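Polymerase X (Deinococcus radiodurans, PDB 2W9M) probably extends DNA strands by adding deoxyribonucleotides in repair, as a family X DNA polymerase that also carries a zinc-binding domain related to histidinol phosphatases. Local coordinates at residues F155-V169 with L224-A236. Residues are numbered along the deposited sequence; the frame is centred on the assembly and turned at random.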
ATOM      1  N   PHE A 155       6.228  -7.869 -14.048  1.00 32.49           N
ATOM      2  CA  PHE A 155       6.314  -8.794 -12.924  1.00 30.33           C
ATOM      3  C   PHE A 155       7.581  -9.647 -12.944  1.00 39.48           C
ATOM      4  O   PHE A 155       8.197  -9.876 -11.903  1.00 41.79           O
ATOM      5  CB  PHE A 155       5.081  -9.700 -12.855  1.00 23.28           C
ATOM      6  CG  PHE A 155       3.869  -9.036 -12.267  1.00 30.82           C
ATOM      7  CD1 PHE A 155       2.604  -9.559 -12.480  1.00 36.83           C
ATOM      8  CD2 PHE A 155       3.993  -7.882 -11.511  1.00 36.26           C
ATOM      9  CE1 PHE A 155       1.486  -8.951 -11.941  1.00 26.23           C
ATOM     10  CE2 PHE A 155       2.877  -7.267 -10.969  1.00 39.38           C
ATOM     11  CZ  PHE A 155       1.622  -7.804 -11.186  1.00 33.77           C
ATOM     12  N   GLU A 156       7.966 -10.122 -14.122  1.00 42.23           N
ATOM     13  CA  GLU A 156       9.136 -10.989 -14.236  1.00 40.95           C
ATOM     14  C   GLU A 156      10.440 -10.227 -14.007  1.00 38.56           C
ATOM     15  O   GLU A 156      11.451 -10.814 -13.635  1.00 53.66           O
ATOM     16  CB  GLU A 156       9.144 -11.711 -15.586  1.00 38.38           C
ATOM     17  CG  GLU A 156       7.947 -12.630 -15.763  1.00 43.74           C
ATOM     18  CD  GLU A 156       8.041 -13.508 -16.992  1.00 60.12           C
ATOM     19  OE1 GLU A 156       8.537 -13.025 -18.033  1.00 63.15           O
ATOM     20  OE2 GLU A 156       7.609 -14.679 -16.917  1.00 68.65           O
ATOM     21  N   ALA A 157      10.400  -8.916 -14.217  1.00 40.83           N
ATOM     22  CA  ALA A 157      11.552  -8.058 -13.969  1.00 44.46           C
ATOM     23  C   ALA A 157      11.897  -8.031 -12.482  1.00 51.53           C
ATOM     24  O   ALA A 157      13.040  -8.274 -12.092  1.00 66.72           O
ATOM     25  CB  ALA A 157      11.280  -6.649 -14.477  1.00 37.95           C
ATOM     26  N   ARG A 158      10.896  -7.726 -11.663  1.00 47.87           N
ATOM     27  CA  ARG A 158      11.035  -7.698 -10.210  1.00 45.20           C
ATOM     28  C   ARG A 158      11.697  -8.965  -9.662  1.00 50.16           C
ATOM     29  O   ARG A 158      11.457 -10.069 -10.156  1.00 47.18           O
ATOM     30  CB  ARG A 158       9.656  -7.509  -9.567  1.00 36.66           C
ATOM     31  CG  ARG A 158       9.131  -6.088  -9.640  1.00 39.28           C
ATOM     32  CD  ARG A 158       7.708  -6.036 -10.178  1.00 46.79           C
ATOM     33  NE  ARG A 158       6.706  -6.522  -9.234  1.00 49.75           N
ATOM     34  CZ  ARG A 158       5.744  -5.767  -8.710  1.00 55.63           C
ATOM     35  NH1 ARG A 158       5.650  -4.483  -9.037  1.00 29.60           N
ATOM     36  NH2 ARG A 158       4.871  -6.300  -7.862  1.00 49.95           N
ATOM     37  N   GLN A 159      12.540  -8.802  -8.646  1.00 52.76           N
ATOM     38  CA  GLN A 159      13.140  -9.949  -7.975  1.00 59.16           C
ATOM     39  C   GLN A 159      12.171 -10.488  -6.937  1.00 56.89           C
ATOM     40  O   GLN A 159      12.132 -11.684  -6.662  1.00 53.70           O
ATOM     41  CB  GLN A 159      14.455  -9.568  -7.296  1.00 65.26           C
ATOM     42  CG  GLN A 159      15.698  -9.818  -8.134  1.00 80.89           C
ATOM     43  CD  GLN A 159      16.955  -9.908  -7.288  1.00 82.65           C
ATOM     44  OE1 GLN A 159      16.926 -10.418  -6.165  1.00 62.14           O
ATOM     45  NE2 GLN A 159      18.068  -9.415  -7.824  1.00 78.61           N
ATOM     46  N   ARG A 160      11.392  -9.582  -6.361  1.00 42.56           N
ATOM     47  CA  ARG A 160      10.374  -9.948  -5.391  1.00 34.19           C
ATOM     48  C   ARG A 160       9.044  -9.284  -5.750  1.00 40.29           C
ATOM     49  O   ARG A 160       9.020  -8.200  -6.337  1.00 51.17           O
ATOM     50  CB  ARG A 160      10.825  -9.567  -3.982  1.00 33.28           C
ATOM     51  CG  ARG A 160      11.750 -10.591  -3.330  1.00 30.19           C
ATOM     52  CD  ARG A 160      12.044 -10.251  -1.865  1.00 28.56           C
ATOM     53  NE  ARG A 160      12.286 -11.453  -1.063  1.00 42.19           N
ATOM     54  CZ  ARG A 160      11.444 -11.929  -0.149  1.00 38.41           C
ATOM     55  NH1 ARG A 160      10.305 -11.302   0.096  1.00 41.89           N
ATOM     56  NH2 ARG A 160      11.744 -13.029   0.529  1.00 56.79           N
ATOM     57  N   GLN A 161       7.942  -9.947  -5.417  1.00 35.13           N
ATOM     58  CA  GLN A 161       6.611  -9.456  -5.756  1.00 26.68           C
ATOM     59  C   GLN A 161       5.978  -8.712  -4.585  1.00 31.44           C
ATOM     60  O   GLN A 161       6.370  -8.903  -3.437  1.00 32.93           O
ATOM     61  CB  GLN A 161       5.710 -10.622  -6.165  1.00 23.61           C
ATOM     62  CG  GLN A 161       6.235 -11.420  -7.347  1.00 27.74           C
ATOM     63  CD  GLN A 161       6.419 -10.560  -8.575  1.00 26.57           C
ATOM     64  OE1 GLN A 161       5.690  -9.589  -8.778  1.00 45.85           O
ATOM     65  NE2 GLN A 161       7.395 -10.909  -9.402  1.00 29.22           N
ATOM     66  N   SER A 162       4.999  -7.861  -4.877  1.00 30.45           N
ATOM     67  CA  SER A 162       4.264  -7.170  -3.827  1.00 25.67           C
ATOM     68  C   SER A 162       3.359  -8.168  -3.123  1.00 24.37           C
ATOM     69  O   SER A 162       2.976  -9.180  -3.707  1.00 24.71           O
ATOM     70  CB  SER A 162       3.433  -6.013  -4.397  1.00 29.15           C
ATOM     71  OG  SER A 162       2.322  -6.479  -5.147  1.00 26.25           O
ATOM     72  N   LEU A 163       3.026  -7.887  -1.867  1.00 29.95           N
ATOM     73  CA  LEU A 163       2.129  -8.753  -1.114  1.00 22.58           C
ATOM     74  C   LEU A 163       0.802  -8.922  -1.844  1.00 36.85           C
ATOM     75  O   LEU A 163       0.175  -9.977  -1.770  1.00 33.67           O
ATOM     76  CB  LEU A 163       1.877  -8.184   0.281  1.00 25.07           C
ATOM     77  CG  LEU A 163       0.900  -8.965   1.163  1.00 34.61           C
ATOM     78  CD1 LEU A 163       1.350 -10.414   1.319  1.00 32.40           C
ATOM     79  CD2 LEU A 163       0.749  -8.293   2.522  1.00 29.03           C
ATOM     80  N   ARG A 164       0.378  -7.877  -2.552  1.00 32.13           N
ATOM     81  CA  ARG A 164      -0.893  -7.901  -3.269  1.00 28.96           C
ATOM     82  C   ARG A 164      -0.904  -8.946  -4.385  1.00 30.09           C
ATOM     83  O   ARG A 164      -1.801  -9.779  -4.446  1.00 30.38           O
ATOM     84  CB  ARG A 164      -1.218  -6.515  -3.841  1.00 36.93           C
ATOM     85  CG  ARG A 164      -2.542  -6.460  -4.582  1.00 38.72           C
ATOM     86  CD  ARG A 164      -2.723  -5.164  -5.368  1.00 43.18           C
ATOM     87  NE  ARG A 164      -2.926  -4.003  -4.506  1.00 48.01           N
ATOM     88  CZ  ARG A 164      -2.059  -3.003  -4.385  1.00 49.34           C
ATOM     89  NH1 ARG A 164      -0.927  -3.020  -5.078  1.00 43.73           N
ATOM     90  NH2 ARG A 164      -2.324  -1.986  -3.576  1.00 41.94           N
ATOM     91  N   ALA A 165       0.095  -8.894  -5.263  1.00 28.46           N
ATOM     92  CA  ALA A 165       0.202  -9.847  -6.368  1.00 30.02           C
ATOM     93  C   ALA A 165       0.358 -11.286  -5.884  1.00 23.89           C
ATOM     94  O   ALA A 165      -0.324 -12.186  -6.368  1.00 36.36           O
ATOM     95  CB  ALA A 165       1.357  -9.470  -7.289  1.00 30.86           C
ATOM     96  N   GLY A 166       1.261 -11.501  -4.934  1.00 25.88           N
ATOM     97  CA  GLY A 166       1.486 -12.829  -4.392  1.00 28.37           C
ATOM     98  C   GLY A 166       0.245 -13.420  -3.745  1.00 29.18           C
ATOM     99  O   GLY A 166      -0.068 -14.595  -3.924  1.00 32.80           O
ATOM    100  N   LEU A 167      -0.469 -12.599  -2.988  1.00 21.32           N
ATOM    101  CA  LEU A 167      -1.661 -13.057  -2.280  1.00 30.82           C
ATOM    102  C   LEU A 167      -2.813 -13.317  -3.248  1.00 36.08           C
ATOM    103  O   LEU A 167      -3.527 -14.310  -3.118  1.00 34.34           O
ATOM    104  CB  LEU A 167      -2.074 -12.034  -1.218  1.00 32.93           C
ATOM    105  CG  LEU A 167      -3.022 -12.469  -0.099  1.00 36.68           C
ATOM    106  CD1 LEU A 167      -2.658 -13.851   0.403  1.00 35.34           C
ATOM    107  CD2 LEU A 167      -2.987 -11.461   1.043  1.00 37.93           C
ATOM    108  N   ALA A 168      -2.989 -12.422  -4.217  1.00 32.39           N
ATOM    109  CA  ALA A 168      -4.017 -12.590  -5.242  1.00 27.43           C
ATOM    110  C   ALA A 168      -3.809 -13.876  -6.036  1.00 27.45           C
ATOM    111  O   ALA A 168      -4.750 -14.636  -6.252  1.00 30.29           O
ATOM    112  CB  ALA A 168      -4.034 -11.388  -6.178  1.00 30.27           C
ATOM    113  N   VAL A 169      -2.576 -14.117  -6.470  1.00 26.47           N
ATOM    114  CA  VAL A 169      -2.267 -15.316  -7.242  1.00 32.42           C
ATOM    115  C   VAL A 169      -2.464 -16.589  -6.418  1.00 31.34           C
ATOM    116  O   VAL A 169      -3.034 -17.565  -6.904  1.00 32.75           O
ATOM    117  CB  VAL A 169      -0.845 -15.268  -7.836  1.00 32.85           C
ATOM    118  CG1 VAL A 169      -0.475 -16.618  -8.434  1.00 25.78           C
ATOM    119  CG2 VAL A 169      -0.752 -14.163  -8.886  1.00 28.00           C
ATOM    120  N   LEU A 224       5.950 -28.598  -5.977  1.00 37.46           N
ATOM    121  CA  LEU A 224       5.866 -28.241  -7.386  1.00 32.67           C
ATOM    122  C   LEU A 224       6.049 -26.734  -7.526  1.00 38.68           C
ATOM    123  O   LEU A 224       5.696 -25.973  -6.624  1.00 34.50           O
ATOM    124  CB  LEU A 224       4.516 -28.658  -7.973  1.00 37.90           C
ATOM    125  CG  LEU A 224       4.084 -30.112  -7.769  1.00 42.60           C
ATOM    126  CD1 LEU A 224       3.412 -30.297  -6.414  1.00 40.73           C
ATOM    127  CD2 LEU A 224       3.148 -30.540  -8.879  1.00 37.19           C
ATOM    128  N   SER A 225       6.607 -26.302  -8.652  1.00 40.45           N
ATOM    129  CA  SER A 225       6.833 -24.879  -8.881  1.00 33.89           C
ATOM    130  C   SER A 225       6.550 -24.483 -10.328  1.00 39.16           C
ATOM    131  O   SER A 225       6.381 -25.337 -11.199  1.00 37.45           O
ATOM    132  CB  SER A 225       8.260 -24.482  -8.488  1.00 43.61           C
ATOM    133  OG  SER A 225       9.198 -24.900  -9.465  1.00 49.92           O
ATOM    134  N   GLY A 226       6.497 -23.181 -10.575  1.00 32.51           N
ATOM    135  CA  GLY A 226       6.151 -22.672 -11.886  1.00 22.76           C
ATOM    136  C   GLY A 226       6.051 -21.162 -11.887  1.00 36.49           C
ATOM    137  O   GLY A 226       6.633 -20.490 -11.036  1.00 37.19           O
ATOM    138  N   ASP A 227       5.295 -20.628 -12.839  1.00 40.70           N
ATOM    139  CA  ASP A 227       5.184 -19.191 -13.017  1.00 27.85           C
ATOM    140  C   ASP A 227       3.789 -18.888 -13.540  1.00 37.46           C
ATOM    141  O   ASP A 227       3.447 -19.268 -14.661  1.00 51.91           O
ATOM    142  CB  ASP A 227       6.231 -18.718 -14.031  1.00 47.71           C
ATOM    143  CG  ASP A 227       6.578 -17.246 -13.880  1.00 71.24           C
ATOM    144  OD1 ASP A 227       7.189 -16.883 -12.850  1.00 65.78           O
ATOM    145  OD2 ASP A 227       6.260 -16.455 -14.801  1.00 67.44           O
ATOM    146  N   TYR A 228       2.976 -18.218 -12.729  1.00 27.26           N
ATOM    147  CA  TYR A 228       1.649 -17.824 -13.180  1.00 26.89           C
ATOM    148  C   TYR A 228       1.575 -16.334 -13.508  1.00 40.46           C
ATOM    149  O   TYR A 228       1.516 -15.491 -12.611  1.00 39.23           O
ATOM    150  CB  TYR A 228       0.571 -18.193 -12.160  1.00 25.35           C
ATOM    151  CG  TYR A 228      -0.828 -18.005 -12.706  1.00 39.47           C
ATOM    152  CD1 TYR A 228      -1.363 -18.908 -13.618  1.00 37.48           C
ATOM    153  CD2 TYR A 228      -1.607 -16.920 -12.327  1.00 36.47           C
ATOM    154  CE1 TYR A 228      -2.634 -18.742 -14.129  1.00 36.59           C
ATOM    155  CE2 TYR A 228      -2.883 -16.747 -12.830  1.00 34.78           C
ATOM    156  CZ  TYR A 228      -3.391 -17.661 -13.731  1.00 45.29           C
ATOM    157  OH  TYR A 228      -4.658 -17.492 -14.238  1.00 48.23           O
ATOM    158  N   GLU A 229       1.577 -16.026 -14.802  1.00 26.04           N
ATOM    159  CA  GLU A 229       1.517 -14.649 -15.276  1.00 32.89           C
ATOM    160  C   GLU A 229       2.578 -13.761 -14.634  1.00 27.74           C
ATOM    161  O   GLU A 229       2.277 -12.673 -14.144  1.00 24.42           O
ATOM    162  CB  GLU A 229       0.115 -14.079 -15.066  1.00 29.96           C
ATOM    163  CG  GLU A 229      -0.939 -14.815 -15.883  1.00 32.41           C
ATOM    164  CD  GLU A 229      -2.349 -14.348 -15.592  1.00 48.09           C
ATOM    165  OE1 GLU A 229      -2.512 -13.369 -14.833  1.00 51.24           O
ATOM    166  OE2 GLU A 229      -3.297 -14.965 -16.124  1.00 44.00           O
ATOM    167  N   GLY A 230       3.820 -14.243 -14.641  1.00 33.60           N
ATOM    168  CA  GLY A 230       4.949 -13.478 -14.140  1.00 28.92           C
ATOM    169  C   GLY A 230       5.217 -13.664 -12.658  1.00 27.88           C
ATOM    170  O   GLY A 230       6.305 -13.350 -12.175  1.00 36.31           O
ATOM    171  N   VAL A 231       4.223 -14.171 -11.935  1.00 32.06           N
ATOM    172  CA  VAL A 231       4.343 -14.377 -10.498  1.00 24.63           C
ATOM    173  C   VAL A 231       4.802 -15.800 -10.191  1.00 28.33           C
ATOM    174  O   VAL A 231       4.080 -16.759 -10.465  1.00 27.96           O
ATOM    175  CB  VAL A 231       3.004 -14.131  -9.792  1.00 24.82           C
ATOM    176  CG1 VAL A 231       3.164 -14.282  -8.293  1.00 26.73           C
ATOM    177  CG2 VAL A 231       2.464 -12.755 -10.145  1.00 20.30           C
ATOM    178  N   PRO A 232       6.012 -15.942  -9.624  1.00 30.60           N
ATOM    179  CA  PRO A 232       6.547 -17.260  -9.261  1.00 30.05           C
ATOM    180  C   PRO A 232       5.615 -17.997  -8.297  1.00 37.73           C
ATOM    181  O   PRO A 232       5.052 -17.386  -7.384  1.00 27.44           O
ATOM    182  CB  PRO A 232       7.869 -16.925  -8.564  1.00 27.94           C
ATOM    183  CG  PRO A 232       8.241 -15.575  -9.081  1.00 36.71           C
ATOM    184  CD  PRO A 232       6.947 -14.854  -9.291  1.00 28.12           C
ATOM    185  N   VAL A 233       5.455 -19.299  -8.508  1.00 33.44           N
ATOM    186  CA  VAL A 233       4.519 -20.092  -7.727  1.00 28.50           C
ATOM    187  C   VAL A 233       5.183 -21.333  -7.148  1.00 30.95           C
ATOM    188  O   VAL A 233       5.964 -21.996  -7.823  1.00 37.15           O
ATOM    189  CB  VAL A 233       3.321 -20.536  -8.584  1.00 28.69           C
ATOM    190  CG1 VAL A 233       2.544 -21.635  -7.887  1.00 27.92           C
ATOM    191  CG2 VAL A 233       2.419 -19.354  -8.886  1.00 38.79           C
ATOM    192  N   GLU A 234       4.868 -21.636  -5.893  1.00 24.86           N
ATOM    193  CA  GLU A 234       5.333 -22.862  -5.259  1.00 40.06           C
ATOM    194  C   GLU A 234       4.196 -23.534  -4.513  1.00 37.87           C
ATOM    195  O   GLU A 234       3.521 -22.910  -3.697  1.00 34.23           O
ATOM    196  CB  GLU A 234       6.482 -22.584  -4.292  1.00 39.15           C
ATOM    197  CG  GLU A 234       7.781 -22.197  -4.966  1.00 51.84           C
ATOM    198  CD  GLU A 234       8.905 -21.986  -3.974  1.00 63.00           C
ATOM    199  OE1 GLU A 234       9.054 -22.815  -3.050  1.00 66.72           O
ATOM    200  OE2 GLU A 234       9.642 -20.990  -4.124  1.00 63.67           O
ATOM    201  N   ILE A 235       3.988 -24.811  -4.802  1.00 34.64           N
ATOM    202  CA  ILE A 235       2.947 -25.575  -4.142  1.00 34.17           C
ATOM    203  C   ILE A 235       3.582 -26.803  -3.522  1.00 30.12           C
ATOM    204  O   ILE A 235       4.229 -27.590  -4.207  1.00 39.25           O
ATOM    205  CB  ILE A 235       1.829 -25.974  -5.129  1.00 36.78           C
ATOM    206  CG1 ILE A 235       1.144 -24.715  -5.675  1.00 29.24           C
ATOM    207  CG2 ILE A 235       0.819 -26.897  -4.460  1.00 23.13           C
ATOM    208  CD1 ILE A 235       0.025 -24.991  -6.651  1.00 25.91           C
ATOM    209  N   ALA A 236       3.432 -26.938  -2.210  1.00 27.79           N
ATOM    210  CA  ALA A 236       3.969 -28.085  -1.498  1.00 27.73           C
ATOM    211  C   ALA A 236       2.814 -28.924  -0.987  1.00 27.67           C
ATOM    212  O   ALA A 236       1.856 -28.393  -0.428  1.00 34.64           O
ATOM    213  CB  ALA A 236       4.855 -27.637  -0.348  1.00 30.38           C
TER
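The F155 ring turns its edge to the turn of the 224-236 hairpin: the E229 carbonyl O lies near the ring plane, 3.5 Å from CD1, while V231 CG2 approaches the same carbon obliquely. Over one face of the R158 guanidinium sits F155 CD2, displaced from its centre, and S162 OG is at its edge. The Y228 ring carries E229 CG over one face and meets V169 CG1 at a slant; its hydroxyl bonds to E129, outside both segments. V169 and V231 reach tip to tip, CG2 to CG2 at 3.7 Å. With V169 CG1 anti to the backbone N (chi1 171°), that second methyl meets V233 CG2 at 4.0 Å. G230, in the type I' turn, lets helix 141-157 come close, E156 CG lying 3.5 Å from G230 CA; a CB would clash with F155, and the backbone angles alone call for glycine. Q161, bent at chi2 (-59°), folds its amide back: NE2 donates to F155 O (2.8 Å, 161° at the hydrogen), which lies in the Q161 amide plane, whereas NE2 stands above the F155 carbonyl plane. OE1 receives R158 NE, and CG packs on P232 CD. A leucine at Q161 would probably leave F155 O without this donor and the R158 guanidinium freer to turn. The example illustrates apolar packing in the polymerase X region, the end of helix 141-157, the Q161 link and helix 163-176 meeting the hairpin: no hydrogen bond crosses, those of F155 O, Q161 and R158 stay within 155-169, and E156 OE2 and D227 OD2, 3.1 Å apart on the exposed side, probably disfavour each other.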